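Local coordinates for protein sialidase B (Streptococcus pneumoniae TIGR4, PDB 4XJZ) that hydrolyses the glycosidic bonds that hold terminal sialic acid residues in oligosaccharides, glycoproteins and glycolipids, at residues Asn204-Pro209 against Ile223-Gly228; Thr301-Asp306 against Ala422-Gln427; Asp306-Gly311 against Gly449-Pro454; Thr210-Ser215 against Ser290-Asp295. The protein carries 1 engineered substitution. All blocks are in the same frame, centred on the assembly; numbering follows the deposited sequence.

Overall arrangement
The four contacts show how a sialidase beta-propeller joins neighbouring sheets. Interactions 1 and 4 share the five-stranded antiparallel sheet: strands 205-207, 212-213 and 219-226 follow one another in the chain, so the segments of the two contacts alternate. Interaction 4 crosses from there to strand 286-294 of the mixed sheet, where that strand lies between 301-308 and 451-459. Interactions 2 and 3 come later, sharing strand 301-308 and Asp306. The centres of interactions 2 and 4 are about 10 Å apart and those of 1 and 3 about 15 Å, with Ile208 touching Pro454. Interaction 1 holds a probable substrate-binding arginine, interactions 3 and 4 approach probable active-site residues, and interaction 2 builds the sheet further out.

Interaction 1 (Asn204-Pro209 against Ile223-Gly228); sequences NYFRIP and IDARYG. With DMS (dimethyl sulfoxide), chain G.
Arg207 and Arg226 meet on one face of an antiparallel strand pair in the sialidase beta-propeller, where residues 206-209 spell the Phe-Arg-Ile-Pro motif of the family. Arg207, by similarity a substrate-binding residue, lays its CB over one face of the Arg226 guanidinium, 3.5 Å from NE. Bends at chi2 (-77°) and chi3 (-59°) fold the Arg207 chain back, so that Arg226 NH1 lies over one face of the Arg207 guanidinium, the two planes 44° apart; the role of Arg207 is consistent with a pocket made for the carboxylate of sialic acid. Ile208 adds CG1, 3.4 Å from Arg226 NH2. That same nitrogen donates to the oxygen of a dimethyl sulfoxide, probably from the crystallisation liquor.

One shell further out, Asp224 holds Arg226 side-on: NE and NH2 both bond to OD2, with NH2 at 2.9 Å. Salt bridges to Asp232, the probable proton acceptor, and to Glu631 fix Arg226 NH1 and Arg207 NE respectively. Beneath these charges the backbones of Arg207 and Asp224 exchange two hydrogen bonds, while on the other face Phe206 CE1 rests 4.0 Å from Ala225 CB. A water donates to Ile208 O and, at 2.7 Å, to Asp224 OD1.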
loop_
_atom_site.group_PDB
_atom_site.type_symbol
_atom_site.label_atom_id
_atom_site.label_comp_id
_atom_site.label_asym_id
_atom_site.label_seq_id
_atom_site.Cartn_x
_atom_site.Cartn_y
_atom_site.Cartn_z
ATOM N N ASN A 204 2.130 -7.067 8.334
ATOM C CA ASN A 204 1.209 -7.847 7.531
ATOM C C ASN A 204 0.552 -7.031 6.423
ATOM O O ASN A 204 -0.133 -7.590 5.569
ATOM C CB ASN A 204 0.138 -8.492 8.412
ATOM C CG ASN A 204 -0.525 -9.701 7.744
ATOM O OD1 ASN A 204 0.065 -10.384 6.903
ATOM N ND2 ASN A 204 -1.770 -9.971 8.127
ATOM N N TYR A 205 0.787 -5.713 6.442
ATOM C CA TYR A 205 0.159 -4.770 5.503
ATOM C C TYR A 205 1.186 -3.799 4.964
ATOM O O TYR A 205 2.156 -3.478 5.648
ATOM C CB TYR A 205 -0.990 -4.006 6.195
ATOM C CG TYR A 205 -1.907 -4.983 6.874
ATOM C CD1 TYR A 205 -2.858 -5.685 6.144
ATOM C CD2 TYR A 205 -1.738 -5.294 8.218
ATOM C CE1 TYR A 205 -3.650 -6.645 6.755
ATOM C CE2 TYR A 205 -2.538 -6.245 8.843
ATOM C CZ TYR A 205 -3.488 -6.906 8.098
ATOM O OH TYR A 205 -4.282 -7.862 8.680
ATOM N N PHE A 206 0.957 -3.343 3.735
ATOM C CA PHE A 206 1.843 -2.391 3.071
ATOM C C PHE A 206 1.011 -1.350 2.359
ATOM O O PHE A 206 -0.071 -1.652 1.828
ATOM C CB PHE A 206 2.776 -3.113 2.093
ATOM C CG PHE A 206 3.699 -4.080 2.773
ATOM C CD1 PHE A 206 4.856 -3.632 3.394
ATOM C CD2 PHE A 206 3.376 -5.429 2.851
ATOM C CE1 PHE A 206 5.698 -4.519 4.064
ATOM C CE2 PHE A 206 4.202 -6.318 3.524
ATOM C CZ PHE A 206 5.362 -5.865 4.131
ATOM N N ARG A 207 1.508 -0.114 2.365
ATOM C CA ARG A 207 0.816 0.999 1.723
ATOM C C ARG A 207 1.848 1.975 1.236
ATOM O O ARG A 207 2.981 2.001 1.739
ATOM C CB ARG A 207 -0.074 1.741 2.723
ATOM C CG ARG A 207 -1.254 0.971 3.237
ATOM C CD ARG A 207 -2.334 0.940 2.204
ATOM N NE ARG A 207 -2.823 2.271 1.802
ATOM C CZ ARG A 207 -3.734 2.968 2.468
ATOM N NH1 ARG A 207 -4.230 2.488 3.596
ATOM N NH2 ARG A 207 -4.140 4.158 2.027
ATOM N N ILE A 208 1.437 2.800 0.280
ATOM C CA ILE A 208 2.207 3.973 -0.162
ATOM C C ILE A 208 3.537 3.621 -0.835
ATOM O O ILE A 208 4.615 3.965 -0.330
ATOM C CB ILE A 208 2.430 5.000 0.990
ATOM C CG1 ILE A 208 1.236 5.071 1.970
ATOM C CG2 ILE A 208 2.729 6.383 0.431
ATOM C CD1 ILE A 208 -0.106 5.456 1.324
ATOM N N PRO A 209 3.455 2.936 -1.981
ATOM C CA PRO A 209 4.663 2.492 -2.693
ATOM C C PRO A 209 5.410 3.624 -3.364
ATOM O O PRO A 209 4.810 4.612 -3.774
ATOM C CB PRO A 209 4.100 1.560 -3.757
ATOM C CG PRO A 209 2.721 2.095 -4.040
ATOM C CD PRO A 209 2.227 2.488 -2.669
ATOM N N ILE A 223 8.339 1.959 1.037
ATOM C CA ILE A 223 6.952 1.589 1.332
ATOM C C ILE A 223 6.680 1.864 2.812
ATOM O O ILE A 223 7.591 1.875 3.639
ATOM C CB ILE A 223 6.719 0.088 1.043
ATOM C CG1 ILE A 223 5.229 -0.261 0.928
ATOM C CG2 ILE A 223 7.334 -0.779 2.110
ATOM C CD1 ILE A 223 4.712 -0.204 -0.443
ATOM N N ASP A 224 5.409 2.088 3.143
ATOM C CA ASP A 224 4.967 2.038 4.529
ATOM C C ASP A 224 4.757 0.572 4.900
ATOM O O ASP A 224 3.911 -0.109 4.303
ATOM C CB ASP A 224 3.591 2.711 4.700
ATOM C CG ASP A 224 3.635 4.224 4.788
ATOM O OD1 ASP A 224 4.544 4.888 4.253
ATOM O OD2 ASP A 224 2.683 4.771 5.388
ATOM N N ALA A 225 5.530 0.083 5.867
ATOM C CA ALA A 225 5.271 -1.232 6.456
ATOM C C ALA A 225 4.307 -0.991 7.609
ATOM O O ALA A 225 4.698 -0.467 8.656
ATOM C CB ALA A 225 6.579 -1.864 6.954
ATOM N N ARG A 226 3.032 -1.331 7.390
ATOM C CA ARG A 226 1.959 -0.994 8.334
ATOM C C ARG A 226 1.566 -2.218 9.156
ATOM O O ARG A 226 1.207 -3.271 8.596
ATOM C CB ARG A 226 0.760 -0.404 7.591
ATOM C CG ARG A 226 1.110 0.838 6.767
ATOM C CD ARG A 226 -0.103 1.729 6.581
ATOM N NE ARG A 226 0.258 3.000 5.966
ATOM C CZ ARG A 226 -0.613 3.945 5.630
ATOM N NH1 ARG A 226 -1.903 3.755 5.844
ATOM N NH2 ARG A 226 -0.190 5.077 5.093
ATOM N N TYR A 227 1.643 -2.070 10.477
ATOM C CA TYR A 227 1.493 -3.215 11.382
ATOM C C TYR A 227 0.074 -3.391 11.908
ATOM O O TYR A 227 -0.418 -4.515 11.988
ATOM C CB TYR A 227 2.518 -3.143 12.532
ATOM C CG TYR A 227 3.944 -3.251 12.032
ATOM C CD1 TYR A 227 4.579 -4.478 11.976
ATOM C CD2 TYR A 227 4.630 -2.134 11.593
ATOM C CE1 TYR A 227 5.878 -4.588 11.505
ATOM C CE2 TYR A 227 5.915 -2.234 11.105
ATOM C CZ TYR A 227 6.534 -3.457 11.073
ATOM O OH TYR A 227 7.826 -3.554 10.579
ATOM N N GLY A 228 -0.576 -2.293 12.278
ATOM C CA GLY A 228 -1.925 -2.365 12.829
ATOM C C GLY A 228 -2.994 -2.244 11.757
ATOM O O GLY A 228 -3.788 -1.291 11.757
HETATM S S DMS G . -1.665 8.486 2.809
HETATM O O DMS G . -0.794 7.778 3.809
HETATM C C1 DMS G . -3.098 7.417 2.494
HETATM C C2 DMS G . -2.520 9.836 3.660
HETATM O O HOH W 1 1.129 -6.734 11.140
HETATM O O HOH W 2 5.875 5.230 1.894
#

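Interaction 2 (Thr301-Asp306 against Ala422-Gln427); sequences TILLAD and AMTTSQ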
loop_
_atom_site.group_PDB
_atom_site.type_symbol
_atom_site.label_atom_id
_atom_site.label_comp_id
_atom_site.label_asym_id
_atom_site.label_seq_id
_atom_site.Cartn_x
_atom_site.Cartn_y
_atom_site.Cartn_z
ATOM N N THR A 301 21.719 8.495 -1.646
ATOM C CA THR A 301 20.273 8.397 -1.828
ATOM C C THR A 301 19.656 9.066 -0.599
ATOM O O THR A 301 20.136 8.887 0.530
ATOM C CB THR A 301 19.815 6.930 -1.979
ATOM O OG1 THR A 301 20.495 6.327 -3.093
ATOM C CG2 THR A 301 18.320 6.842 -2.215
ATOM N N ILE A 302 18.623 9.868 -0.828
ATOM C CA ILE A 302 17.963 10.609 0.244
ATOM C C ILE A 302 16.505 10.168 0.343
ATOM O O ILE A 302 15.798 10.097 -0.661
ATOM C CB ILE A 302 18.060 12.122 -0.003
ATOM C CG1 ILE A 302 19.531 12.557 0.048
ATOM C CG2 ILE A 302 17.264 12.892 1.027
ATOM C CD1 ILE A 302 19.773 13.954 -0.484
ATOM N N LEU A 303 16.073 9.832 1.554
ATOM C CA LEU A 303 14.694 9.426 1.778
ATOM C C LEU A 303 14.070 10.318 2.836
ATOM O O LEU A 303 14.628 10.483 3.922
ATOM C CB LEU A 303 14.635 7.953 2.211
ATOM C CG LEU A 303 13.230 7.349 2.391
ATOM C CD1 LEU A 303 13.296 5.873 2.026
ATOM C CD2 LEU A 303 12.729 7.513 3.814
ATOM N N LEU A 304 12.902 10.881 2.531
ATOM C CA LEU A 304 12.156 11.642 3.522
ATOM C C LEU A 304 10.877 10.896 3.884
ATOM O O LEU A 304 10.370 10.107 3.090
ATOM C CB LEU A 304 11.810 13.034 2.986
ATOM C CG LEU A 304 12.814 14.176 3.161
ATOM C CD1 LEU A 304 14.160 13.856 2.571
ATOM C CD2 LEU A 304 12.279 15.464 2.539
ATOM N N ALA A 305 10.346 11.163 5.073
ATOM C CA ALA A 305 9.027 10.636 5.455
ATOM C C ALA A 305 8.420 11.502 6.542
ATOM O O ALA A 305 9.141 12.189 7.247
ATOM C CB ALA A 305 9.155 9.204 5.953
ATOM N N ASP A 306 7.098 11.455 6.712
ATOM C CA ASP A 306 6.499 12.081 7.891
ATOM C C ASP A 306 6.817 11.272 9.150
ATOM O O ASP A 306 6.927 10.032 9.095
ATOM C CB ASP A 306 4.968 12.167 7.788
ATOM C CG ASP A 306 4.477 12.924 6.568
ATOM O OD1 ASP A 306 5.206 13.761 6.003
ATOM O OD2 ASP A 306 3.315 12.678 6.188
ATOM N N ALA A 422 11.090 13.910 8.510
ATOM C CA ALA A 422 12.460 13.461 8.752
ATOM C C ALA A 422 13.144 13.088 7.448
ATOM O O ALA A 422 12.494 12.762 6.447
ATOM C CB ALA A 422 12.471 12.286 9.677
ATOM N N MET A 423 14.471 13.098 7.496
ATOM C CA MET A 423 15.309 12.706 6.364
ATOM C C MET A 423 16.320 11.661 6.804
ATOM O O MET A 423 16.858 11.750 7.903
ATOM C CB MET A 423 16.041 13.946 5.844
ATOM C CG MET A 423 17.186 13.681 4.902
ATOM S SD MET A 423 17.962 15.275 4.549
ATOM C CE MET A 423 19.650 14.750 4.278
ATOM N N THR A 424 16.571 10.673 5.948
ATOM C CA THR A 424 17.715 9.787 6.146
ATOM C C THR A 424 18.457 9.673 4.829
ATOM O O THR A 424 17.941 10.062 3.775
ATOM C CB THR A 424 17.315 8.385 6.665
ATOM O OG1 THR A 424 18.495 7.581 6.813
ATOM C CG2 THR A 424 16.361 7.690 5.719
ATOM N N THR A 425 19.695 9.186 4.888
ATOM C CA THR A 425 20.479 9.013 3.671
ATOM C C THR A 425 21.107 7.629 3.628
ATOM O O THR A 425 21.275 6.971 4.657
ATOM C CB THR A 425 21.588 10.076 3.544
ATOM O OG1 THR A 425 22.565 9.864 4.564
ATOM C CG2 THR A 425 21.011 11.475 3.693
ATOM N N SER A 426 21.441 7.185 2.424
ATOM C CA SER A 426 22.172 5.947 2.245
ATOM C C SER A 426 23.375 6.230 1.368
ATOM O O SER A 426 23.257 6.892 0.331
ATOM C CB SER A 426 21.302 4.894 1.566
ATOM O OG SER A 426 22.072 3.723 1.322
ATOM N N GLN A 427 24.528 5.700 1.767
ATOM C CA GLN A 427 25.746 5.873 0.980
ATOM C C GLN A 427 26.089 4.621 0.179
ATOM O O GLN A 427 27.138 4.543 -0.475
ATOM C CB GLN A 427 26.907 6.225 1.903
ATOM C CG GLN A 427 27.280 5.114 2.857
ATOM C CD GLN A 427 28.433 5.500 3.757
ATOM O OE1 GLN A 427 28.450 6.594 4.327
ATOM N NE2 GLN A 427 29.412 4.607 3.881
#
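Thr301, Leu303 and Ala305 form hydrogen-bonded pairs with Ser426, Thr424 and Ala422, giving six N-H...O bonds between antiparallel strands whose directions differ by 156°. The middle pair is nearly straight: Leu303 N donates to Thr424 O at 2.9 Å, with 175° at the hydrogen. Between these rungs C-H groups also face carbonyls, among them Thr425 CA at 3.2 Å from Thr301 O.

On one face of the sheet Met423 carries the apolar contact. Its CG stands anti to the backbone N (chi1 166°), which places it against two neighbours, CD1 of Leu304 at 3.8 Å and CG2 of Ile302 at 4.0 Å. Ile302 also lies beside Thr425, pointing the same way, with CG1 near the threonine CG2. Leu466 and Phe468 of strand 466-472 pack against Ile302 and Leu304.

The end of strand 420-426 opens the second BNR repeat (residues 424-435), an Asp-box, the turn that joins two strands of a propeller sheet; in it Ser426 OG is bonded to Gly430 N and Ser432 O. On the face of Leu303, the leucine CB meets CG2 of Thr424 at 3.9 Å, the two side chains running alongside each other. Thr424 keeps its hydroxyl for a different partner, the carbonyl of Glu434, while Leu303 reaches on to Ile239 and Thr241 of strand 237-244.

Interaction 3 (Asp306-Gly311 against Gly449-Pro454); sequences DVMPAG and GTYLCP
Asp306 and Leu452 are tied by one side-chain-to-backbone hydrogen bond within the mixed sheet of the sialidase propeller. Strand 286-294 runs between their two strands, pairing antiparallel with 301-308 and parallel with 451-459, so the link bypasses a neighbour instead of adding a rung.

The polar part of the contact belongs to the carboxylate. Leu452 N donates to Asp306 OD1 at 3.0 Å and 166°, and OD1 accepts on its syn lone pair, the one on the side of the other oxygen. The aspartate reaches this position with CG anti to its own carbonyl carbon (chi1 -58°), and OD1 also comes within 3.3 Å of Leu452 CB. A water is 2.6 Å from Asp306 OD2 and 2.6 Å from Leu452 O, a likely bridge, although its two protons have further acceptors within reach. The buried negative charge is probably stabilised by the amide and by this water.

The aromatic part comes from Tyr451. Its ring is turned edge-on to the carboxylate, the planes 69° apart, and CD1 lies 3.6 Å from Asp306 OD2, an approach in which a ring C-H faces the charged oxygen. The far end of this ring is fixed by Asn314, bonded to OH, and the tyrosine lies about 7 Å from the predicted active-site Glu503, measured between side chains.

Apolar contact is slight. A bend at chi2 brings the Met308 side chain in at about a right angle to that of Tyr451, and its terminal CE reaches the ring edge, 4.1 Å from Tyr451 CE1.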
loop_
_atom_site.group_PDB
_atom_site.type_symbol
_atom_site.label_atom_id
_atom_site.label_comp_id
_atom_site.label_asym_id
_atom_site.label_seq_id
_atom_site.Cartn_x
_atom_site.Cartn_y
_atom_site.Cartn_z
ATOM N N ASP A 306 7.098 11.455 6.712
ATOM C CA ASP A 306 6.499 12.081 7.891
ATOM C C ASP A 306 6.817 11.272 9.150
ATOM O O ASP A 306 6.927 10.032 9.095
ATOM C CB ASP A 306 4.968 12.167 7.788
ATOM C CG ASP A 306 4.477 12.924 6.568
ATOM O OD1 ASP A 306 5.206 13.761 6.003
ATOM O OD2 ASP A 306 3.315 12.678 6.188
ATOM N N VAL A 307 6.933 11.964 10.283
ATOM C CA VAL A 307 7.126 11.303 11.580
ATOM C C VAL A 307 6.028 11.705 12.538
ATOM O O VAL A 307 5.741 12.895 12.713
ATOM C CB VAL A 307 8.452 11.700 12.241
ATOM C CG1 VAL A 307 8.830 10.688 13.316
ATOM C CG2 VAL A 307 9.526 11.786 11.212
ATOM N N MET A 308 5.435 10.696 13.168
ATOM C CA MET A 308 4.356 10.896 14.131
ATOM C C MET A 308 4.780 10.384 15.503
ATOM O O MET A 308 5.159 9.220 15.650
ATOM C CB MET A 308 3.134 10.117 13.676
ATOM C CG MET A 308 2.600 10.527 12.318
ATOM S SD MET A 308 1.845 12.162 12.389
ATOM C CE MET A 308 1.308 12.346 10.686
ATOM N N PRO A 309 4.712 11.248 16.527
ATOM C CA PRO A 309 4.994 10.789 17.891
ATOM C C PRO A 309 3.893 9.836 18.359
ATOM O O PRO A 309 2.862 9.696 17.674
ATOM C CB PRO A 309 4.951 12.079 18.726
ATOM C CG PRO A 309 4.996 13.210 17.733
ATOM C CD PRO A 309 4.407 12.686 16.467
ATOM N N ALA A 310 4.106 9.200 19.510
ATOM C CA ALA A 310 3.219 8.150 20.010
ATOM C C ALA A 310 1.757 8.568 20.012
ATOM O O ALA A 310 1.398 9.612 20.565
ATOM C CB ALA A 310 3.645 7.700 21.410
ATOM N N GLY A 311 0.925 7.743 19.379
ATOM C CA GLY A 311 -0.512 7.954 19.370
ATOM C C GLY A 311 -0.997 9.106 18.512
ATOM O O GLY A 311 -2.164 9.493 18.612
ATOM N N GLY A 449 3.973 20.758 10.840
ATOM C CA GLY A 449 4.792 20.393 9.697
ATOM C C GLY A 449 3.920 20.268 8.465
ATOM O O GLY A 449 2.721 19.985 8.562
ATOM N N THR A 450 4.512 20.488 7.295
ATOM C CA THR A 450 3.808 20.175 6.064
ATOM C C THR A 450 3.827 18.666 5.884
ATOM O O THR A 450 4.553 17.955 6.590
ATOM C CB THR A 450 4.408 20.877 4.836
ATOM O OG1 THR A 450 5.767 20.468 4.654
ATOM C CG2 THR A 450 4.361 22.379 5.012
ATOM N N TYR A 451 3.018 18.185 4.952
ATOM C CA TYR A 451 2.904 16.750 4.725
ATOM C C TYR A 451 3.636 16.353 3.467
ATOM O O TYR A 451 3.387 16.895 2.398
ATOM C CB TYR A 451 1.438 16.342 4.630
ATOM C CG TYR A 451 0.757 16.359 5.969
ATOM C CD1 TYR A 451 1.033 15.379 6.912
ATOM C CD2 TYR A 451 -0.147 17.351 6.291
ATOM C CE1 TYR A 451 0.417 15.379 8.145
ATOM C CE2 TYR A 451 -0.772 17.365 7.526
ATOM C CZ TYR A 451 -0.482 16.376 8.447
ATOM O OH TYR A 451 -1.095 16.368 9.683
ATOM N N LEU A 452 4.530 15.382 3.600
ATOM C CA LEU A 452 5.328 14.969 2.463
ATOM C C LEU A 452 4.476 14.318 1.381
ATOM O O LEU A 452 3.576 13.515 1.662
ATOM C CB LEU A 452 6.406 13.999 2.936
ATOM C CG LEU A 452 7.486 13.644 1.923
ATOM C CD1 LEU A 452 8.408 14.813 1.634
ATOM C CD2 LEU A 452 8.262 12.475 2.479
ATOM N N CYS A 453 4.756 14.663 0.130
ATOM C CA CYS A 453 4.079 14.028 -0.999
ATOM C C CYS A 453 4.809 12.729 -1.275
ATOM O O CYS A 453 6.001 12.750 -1.563
ATOM C CB CYS A 453 4.151 14.913 -2.238
ATOM S SG CYS A 453 3.313 16.490 -2.002
ATOM N N PRO A 454 4.109 11.595 -1.189
ATOM C CA PRO A 454 4.841 10.329 -1.335
ATOM C C PRO A 454 5.258 10.053 -2.767
ATOM O O PRO A 454 4.617 10.512 -3.716
ATOM C CB PRO A 454 3.837 9.281 -0.874
ATOM C CG PRO A 454 2.465 9.955 -0.960
ATOM C CD PRO A 454 2.716 11.414 -0.729
HETATM O O HOH W 3 2.298 13.059 3.878
#

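Interaction 4 (Thr210-Ser215 against Ser290-Asp295); sequences TLYTLS and SSIVED. With DMS (dimethyl sulfoxide), chain D.
Ser215 and Glu294 make the shortest hydrogen bond between these segments. Ser215 N donates to Glu294 OE1 at 2.8 Å and 160°, on the syn lone pair of that oxygen. With CG anti to the backbone N (chi1 -171°), the glutamate stretches out to reach it. A water donates to Glu294 OE2 at 2.6 Å and also hydrogen-bonds with Ser215 OG. Further along, Glu294 N makes a weak bond to Tyr212 OH, 3.3 Å long but nearly straight.

These bonds and the packing between them stitch neighbouring sheets of the beta-propeller together: strand 212-213 pairs with 219-226 in one sheet, strand 286-294 lies in the next, and the two segments run nearly in the same direction.

Aromatic contact centres on Tyr212. Val293 CA makes a CH-pi contact with one face, 4.1 Å from the ring centroid. Over the centre of the opposite face sits the sulfur of a dimethyl sulfoxide, probably from the crystallisation liquor, whose oxygen accepts from Thr213 N at 3.0 Å.

Van der Waals packing follows Ile292. Its CD1 makes an apolar contact with Tyr212 CB at 3.6 Å and also touches Thr210 OG1 at 3.4 Å; that hydroxyl is bonded to Ser222. Thr210 CG2 lies against the carbonyl oxygen of Ser290.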
loop_
_atom_site.group_PDB
_atom_site.type_symbol
_atom_site.label_atom_id
_atom_site.label_comp_id
_atom_site.label_asym_id
_atom_site.label_seq_id
_atom_site.Cartn_x
_atom_site.Cartn_y
_atom_site.Cartn_z
ATOM N N THR A 210 6.728 3.461 -3.496
ATOM C CA THR A 210 7.533 4.396 -4.265
ATOM C C THR A 210 8.495 3.587 -5.119
ATOM O O THR A 210 8.814 2.443 -4.792
ATOM C CB THR A 210 8.370 5.342 -3.392
ATOM O OG1 THR A 210 9.507 4.648 -2.873
ATOM C CG2 THR A 210 7.566 5.911 -2.219
ATOM N N LEU A 211 8.972 4.207 -6.192
ATOM C CA LEU A 211 10.028 3.621 -7.033
ATOM C C LEU A 211 10.942 4.712 -7.546
ATOM O O LEU A 211 10.494 5.798 -7.858
ATOM C CB LEU A 211 9.430 2.910 -8.249
ATOM C CG LEU A 211 8.701 1.575 -8.103
ATOM C CD1 LEU A 211 8.010 1.207 -9.399
ATOM C CD2 LEU A 211 9.689 0.460 -7.668
ATOM N N TYR A 212 12.225 4.402 -7.702
ATOM C CA TYR A 212 13.150 5.388 -8.228
ATOM C C TYR A 212 14.321 4.642 -8.826
ATOM O O TYR A 212 14.895 3.769 -8.171
ATOM C CB TYR A 212 13.627 6.300 -7.101
ATOM C CG TYR A 212 14.342 7.563 -7.522
ATOM C CD1 TYR A 212 13.713 8.792 -7.463
ATOM C CD2 TYR A 212 15.667 7.529 -7.950
ATOM C CE1 TYR A 212 14.371 9.953 -7.831
ATOM C CE2 TYR A 212 16.320 8.680 -8.313
ATOM C CZ TYR A 212 15.672 9.890 -8.250
ATOM O OH TYR A 212 16.341 11.051 -8.609
ATOM N N THR A 213 14.660 4.975 -10.068
ATOM C CA THR A 213 15.818 4.333 -10.723
ATOM C C THR A 213 17.079 5.146 -10.456
ATOM O O THR A 213 17.170 6.314 -10.843
ATOM C CB THR A 213 15.596 4.209 -12.242
ATOM O OG1 THR A 213 14.427 3.419 -12.503
ATOM C CG2 THR A 213 16.783 3.539 -12.917
ATOM N N LEU A 214 18.059 4.516 -9.802
ATOM C CA LEU A 214 19.315 5.177 -9.454
ATOM C C LEU A 214 20.261 5.166 -10.656
ATOM O O LEU A 214 20.082 4.382 -11.598
ATOM C CB LEU A 214 19.982 4.474 -8.269
ATOM C CG LEU A 214 19.127 4.307 -7.006
ATOM C CD1 LEU A 214 19.892 3.578 -5.901
ATOM C CD2 LEU A 214 18.644 5.668 -6.508
ATOM N N SER A 215 21.255 6.047 -10.610
ATOM C CA SER A 215 22.173 6.217 -11.734
ATOM C C SER A 215 22.974 4.953 -12.031
ATOM O O SER A 215 23.403 4.748 -13.172
ATOM C CB SER A 215 23.119 7.392 -11.504
ATOM O OG SER A 215 23.949 7.181 -10.380
ATOM N N SER A 290 6.578 8.095 2.470
ATOM C CA SER A 290 7.984 8.317 2.142
ATOM C C SER A 290 8.191 8.792 0.708
ATOM O O SER A 290 7.326 8.633 -0.164
ATOM C CB SER A 290 8.816 7.057 2.399
ATOM O OG SER A 290 8.448 5.988 1.541
ATOM N N SER A 291 9.362 9.383 0.466
ATOM C CA SER A 291 9.739 9.879 -0.860
ATOM C C SER A 291 11.250 9.781 -0.991
ATOM O O SER A 291 11.975 9.991 -0.012
ATOM C CB SER A 291 9.293 11.332 -1.051
ATOM O OG SER A 291 9.409 11.719 -2.406
ATOM N N ILE A 292 11.720 9.459 -2.194
ATOM C CA ILE A 292 13.148 9.222 -2.415
ATOM C C ILE A 292 13.714 10.055 -3.563
ATOM O O ILE A 292 13.027 10.357 -4.537
ATOM C CB ILE A 292 13.429 7.719 -2.626
ATOM C CG1 ILE A 292 12.568 7.126 -3.728
ATOM C CG2 ILE A 292 13.148 6.940 -1.355
ATOM C CD1 ILE A 292 12.651 5.576 -3.756
ATOM N N VAL A 293 14.982 10.420 -3.441
ATOM C CA VAL A 293 15.677 11.068 -4.556
ATOM C C VAL A 293 17.137 10.658 -4.494
ATOM O O VAL A 293 17.621 10.228 -3.440
ATOM C CB VAL A 293 15.533 12.608 -4.483
ATOM C CG1 VAL A 293 16.472 13.189 -3.427
ATOM C CG2 VAL A 293 15.792 13.242 -5.853
ATOM N N GLU A 294 17.834 10.744 -5.629
ATOM C CA GLU A 294 19.284 10.517 -5.627
ATOM C C GLU A 294 20.031 11.829 -5.875
ATOM O O GLU A 294 19.652 12.626 -6.750
ATOM C CB GLU A 294 19.693 9.473 -6.663
ATOM C CG GLU A 294 21.168 9.052 -6.520
ATOM C CD GLU A 294 21.554 7.915 -7.440
ATOM O OE1 GLU A 294 21.230 8.006 -8.642
ATOM O OE2 GLU A 294 22.166 6.932 -6.952
ATOM N N ASP A 295 21.069 12.062 -5.077
ATOM C CA ASP A 295 21.876 13.282 -5.180
ATOM C C ASP A 295 23.133 13.053 -6.007
ATOM O O ASP A 295 23.925 12.177 -5.683
ATOM C CB ASP A 295 22.286 13.751 -3.788
ATOM C CG ASP A 295 23.144 14.993 -3.827
ATOM O OD1 ASP A 295 22.768 15.955 -4.522
ATOM O OD2 ASP A 295 24.194 15.001 -3.161
HETATM S S DMS D . 14.127 8.562 -11.263
HETATM O O DMS D . 13.470 7.258 -11.615
HETATM C C1 DMS D . 15.574 8.784 -12.336
HETATM C C2 DMS D . 13.145 9.926 -11.951
HETATM O O HOH W 4 19.031 8.536 -11.129
HETATM O O HOH W 5 23.546 5.098 -8.155
#